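Local coordinates for protein RE68036p (Drosophila melanogaster, PDB 1SQH) that is of unknown function but belongs to the acetyltransferase clan and may transfer acyl groups to glycine, at residues L85-S94 with L115-N126. Sequence-based numbering, arbitrary orientation.
Sequences LHRDIVQSVS and LIEWTQGALLTN
Ser92 and Val93 pair in parallel with Leu123 and Leu124, the strand axes of 91-94 and 123-125 lying 4.5 Å apart at 32°. Three backbone bonds lace them together: Leu123 N to Gln91 O, Val93 N to Leu123 O at 2.7 Å, and Thr125 N to Val93 O. At the far end of this ladder Asn126 ND2 donates to Ser94 OG, which also bonds Tyr82 OH.

Before strand 123-125, the loop holding Leu115 to Gln120 is tied on by side chains. The extended side chain of Gln91, its CG turned opposite the backbone N (chi1 180°), carries the amide to this loop and uses both ends: NE2 gives an almost straight bond to Leu115 O (2.8 Å), while OE1 accepts Glu117 N (2.9 Å, 166°). Arg87, its chain bent in the middle, meets the Glu117 carboxylate end-on. Arg87 NH2 reaches Glu117 OE1 at 2.6 Å and Arg87 NH1 reaches Glu117 OE2 at 3.2 Å, each oxygen approached from above the carboxylate plane. A water joins Glu117 OE1 to Gln91 N and Gln120 O. Beside these polar groups, Leu85 CD1 packs on Leu115 CB at 3.8 Å, and Val93 CG1 touches Ile116 CD1. Replacing Glu117 with an alanine would probably leave the Arg87 guanidinium without its carboxylate mate and the water without one of its acceptors.

Helix 104-112 connects the neighbouring parallel strands 91-96 and 123-128 in a beta-alpha-beta crossover, as in acetyltransferase folds. Bonded to backbone at both ends, the buried Gln91 amide is fixed in rotation, while the salt bridge adds a charged tie between loop and hairpin 82-87/91-96.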
# COMPACT_ATOMS: atom_id res chain seq x y z
N LEU A 85 -5.45 -10.09 5.89
CA LEU A 85 -5.04 -11.01 4.84
C LEU A 85 -5.57 -10.47 3.52
O LEU A 85 -6.76 -10.14 3.41
CB LEU A 85 -5.60 -12.40 5.12
CG LEU A 85 -4.98 -13.14 6.32
CD1 LEU A 85 -5.65 -14.52 6.47
CD2 LEU A 85 -3.49 -13.31 6.11
N HIS A 86 -4.67 -10.35 2.55
CA HIS A 86 -4.96 -9.84 1.21
C HIS A 86 -4.58 -10.85 0.13
O HIS A 86 -3.63 -11.62 0.28
CB HIS A 86 -4.20 -8.52 1.00
CG HIS A 86 -4.27 -7.98 -0.40
ND1 HIS A 86 -3.41 -8.39 -1.40
CD2 HIS A 86 -5.08 -7.05 -0.96
CE1 HIS A 86 -3.68 -7.73 -2.51
NE2 HIS A 86 -4.69 -6.91 -2.28
N ARG A 87 -5.34 -10.85 -0.96
CA ARG A 87 -5.07 -11.79 -2.04
C ARG A 87 -5.01 -11.14 -3.42
O ARG A 87 -5.87 -10.33 -3.79
CB ARG A 87 -6.14 -12.88 -2.05
CG ARG A 87 -5.88 -14.01 -3.04
CD ARG A 87 -5.75 -15.32 -2.29
NE ARG A 87 -4.37 -15.80 -2.19
CZ ARG A 87 -3.91 -16.49 -1.16
NH1 ARG A 87 -4.70 -16.78 -0.13
NH2 ARG A 87 -2.65 -16.93 -1.15
N ASP A 88 -3.97 -11.49 -4.18
CA ASP A 88 -3.79 -11.04 -5.55
C ASP A 88 -3.04 -12.17 -6.26
O ASP A 88 -3.66 -13.09 -6.79
CB ASP A 88 -2.99 -9.74 -5.63
CG ASP A 88 -2.99 -9.15 -7.03
OD1 ASP A 88 -3.56 -9.82 -7.92
OD2 ASP A 88 -2.44 -8.05 -7.25
N ILE A 89 -1.72 -12.11 -6.29
CA ILE A 89 -0.93 -13.17 -6.89
C ILE A 89 -0.61 -14.14 -5.75
O ILE A 89 -0.81 -15.34 -5.87
CB ILE A 89 0.39 -12.67 -7.48
CG1 ILE A 89 0.13 -11.81 -8.72
CG2 ILE A 89 1.28 -13.86 -7.86
CD1 ILE A 89 1.40 -11.34 -9.40
N VAL A 90 -0.11 -13.58 -4.65
CA VAL A 90 0.20 -14.36 -3.46
C VAL A 90 -0.64 -13.79 -2.31
O VAL A 90 -1.54 -12.98 -2.53
CB VAL A 90 1.69 -14.25 -3.07
CG1 VAL A 90 2.56 -14.74 -4.20
CG2 VAL A 90 2.03 -12.81 -2.71
N GLN A 91 -0.35 -14.22 -1.09
CA GLN A 91 -1.06 -13.72 0.08
C GLN A 91 -0.19 -12.64 0.71
O GLN A 91 1.02 -12.81 0.87
CB GLN A 91 -1.32 -14.86 1.09
CG GLN A 91 -2.07 -14.42 2.36
CD GLN A 91 -2.06 -15.47 3.47
OE1 GLN A 91 -0.99 -15.84 3.99
NE2 GLN A 91 -3.24 -15.96 3.83
N SER A 92 -0.81 -11.52 1.06
CA SER A 92 -0.09 -10.43 1.70
C SER A 92 -0.64 -10.29 3.11
O SER A 92 -1.86 -10.29 3.31
CB SER A 92 -0.28 -9.13 0.92
OG SER A 92 0.35 -9.22 -0.35
N VAL A 93 0.26 -10.17 4.08
CA VAL A 93 -0.13 -10.04 5.47
C VAL A 93 0.36 -8.75 6.10
O VAL A 93 1.51 -8.33 5.90
CB VAL A 93 0.42 -11.23 6.33
CG1 VAL A 93 -0.12 -11.15 7.74
CG2 VAL A 93 0.03 -12.56 5.70
N SER A 94 -0.52 -8.11 6.85
CA SER A 94 -0.21 -6.89 7.58
C SER A 94 -0.64 -7.14 9.01
O SER A 94 -1.61 -7.87 9.24
CB SER A 94 -0.98 -5.69 7.02
OG SER A 94 -0.73 -4.53 7.81
N LEU A 115 -3.80 -19.61 9.02
CA LEU A 115 -4.39 -18.92 7.88
C LEU A 115 -3.31 -18.27 7.01
O LEU A 115 -3.59 -17.85 5.88
CB LEU A 115 -5.37 -17.84 8.35
CG LEU A 115 -6.47 -18.25 9.34
CD1 LEU A 115 -7.43 -17.08 9.53
CD2 LEU A 115 -7.21 -19.47 8.83
N ILE A 116 -2.09 -18.21 7.54
CA ILE A 116 -0.96 -17.61 6.83
C ILE A 116 -0.18 -18.66 6.04
O ILE A 116 0.14 -19.73 6.55
CB ILE A 116 -0.00 -16.91 7.82
CG1 ILE A 116 -0.72 -15.73 8.49
CG2 ILE A 116 1.22 -16.43 7.09
CD1 ILE A 116 0.12 -14.99 9.50
N GLU A 117 0.14 -18.34 4.79
CA GLU A 117 0.86 -19.26 3.92
C GLU A 117 2.37 -19.06 3.98
O GLU A 117 3.00 -18.63 3.02
CB GLU A 117 0.31 -19.10 2.50
CG GLU A 117 -1.21 -19.07 2.49
CD GLU A 117 -1.81 -18.90 1.11
OE1 GLU A 117 -1.09 -18.43 0.21
OE2 GLU A 117 -3.01 -19.22 0.93
N TRP A 118 2.94 -19.41 5.13
CA TRP A 118 4.38 -19.29 5.38
C TRP A 118 5.23 -19.98 4.34
O TRP A 118 6.35 -19.56 4.06
CB TRP A 118 4.74 -19.91 6.74
CG TRP A 118 4.05 -19.30 7.91
CD1 TRP A 118 3.04 -19.85 8.64
CD2 TRP A 118 4.32 -18.03 8.50
NE1 TRP A 118 2.67 -19.01 9.65
CE2 TRP A 118 3.44 -17.88 9.59
CE3 TRP A 118 5.23 -17.00 8.21
CZ2 TRP A 118 3.44 -16.74 10.40
CZ3 TRP A 118 5.23 -15.86 9.01
CH2 TRP A 118 4.34 -15.75 10.09
N THR A 119 4.69 -21.06 3.79
CA THR A 119 5.39 -21.88 2.82
C THR A 119 5.02 -21.63 1.36
O THR A 119 5.69 -22.11 0.45
CB THR A 119 5.15 -23.37 3.15
OG1 THR A 119 5.95 -23.72 4.29
CG2 THR A 119 5.47 -24.27 1.97
N GLN A 120 3.96 -20.85 1.15
CA GLN A 120 3.49 -20.59 -0.21
C GLN A 120 3.81 -19.20 -0.76
O GLN A 120 3.03 -18.66 -1.55
CB GLN A 120 1.99 -20.85 -0.28
CG GLN A 120 1.62 -22.32 -0.16
CD GLN A 120 0.14 -22.52 0.10
OE1 GLN A 120 -0.35 -22.33 1.21
NE2 GLN A 120 -0.59 -22.91 -0.94
N GLY A 121 4.94 -18.64 -0.36
CA GLY A 121 5.36 -17.34 -0.84
C GLY A 121 4.61 -16.12 -0.33
O GLY A 121 4.53 -15.11 -1.03
N ALA A 122 4.07 -16.19 0.89
CA ALA A 122 3.33 -15.07 1.46
C ALA A 122 4.18 -13.81 1.59
O ALA A 122 5.36 -13.88 1.93
CB ALA A 122 2.76 -15.45 2.82
N LEU A 123 3.58 -12.65 1.33
CA LEU A 123 4.31 -11.38 1.45
C LEU A 123 3.90 -10.61 2.71
O LEU A 123 2.72 -10.30 2.91
CB LEU A 123 4.06 -10.52 0.21
CG LEU A 123 4.64 -9.10 0.23
CD1 LEU A 123 6.15 -9.16 0.32
CD2 LEU A 123 4.20 -8.34 -1.02
N LEU A 124 4.87 -10.32 3.56
CA LEU A 124 4.63 -9.57 4.78
C LEU A 124 4.84 -8.08 4.47
O LEU A 124 5.97 -7.64 4.23
CB LEU A 124 5.61 -10.03 5.87
CG LEU A 124 5.27 -11.30 6.68
CD1 LEU A 124 4.53 -12.30 5.81
CD2 LEU A 124 6.55 -11.90 7.27
N THR A 125 3.75 -7.32 4.47
CA THR A 125 3.80 -5.88 4.14
C THR A 125 3.86 -4.93 5.33
O THR A 125 3.29 -5.19 6.40
CB THR A 125 2.60 -5.48 3.26
OG1 THR A 125 1.38 -5.63 4.01
CG2 THR A 125 2.53 -6.36 2.01
N ASN A 126 4.52 -3.79 5.13
CA ASN A 126 4.65 -2.76 6.17
C ASN A 126 4.92 -3.30 7.58
O ASN A 126 4.22 -2.95 8.53
CB ASN A 126 3.41 -1.84 6.18
CG ASN A 126 2.09 -2.61 6.09
OD1 ASN A 126 1.66 -3.02 5.00
ND2 ASN A 126 1.45 -2.82 7.24
O HOH W 1 1.11 -16.97 -0.44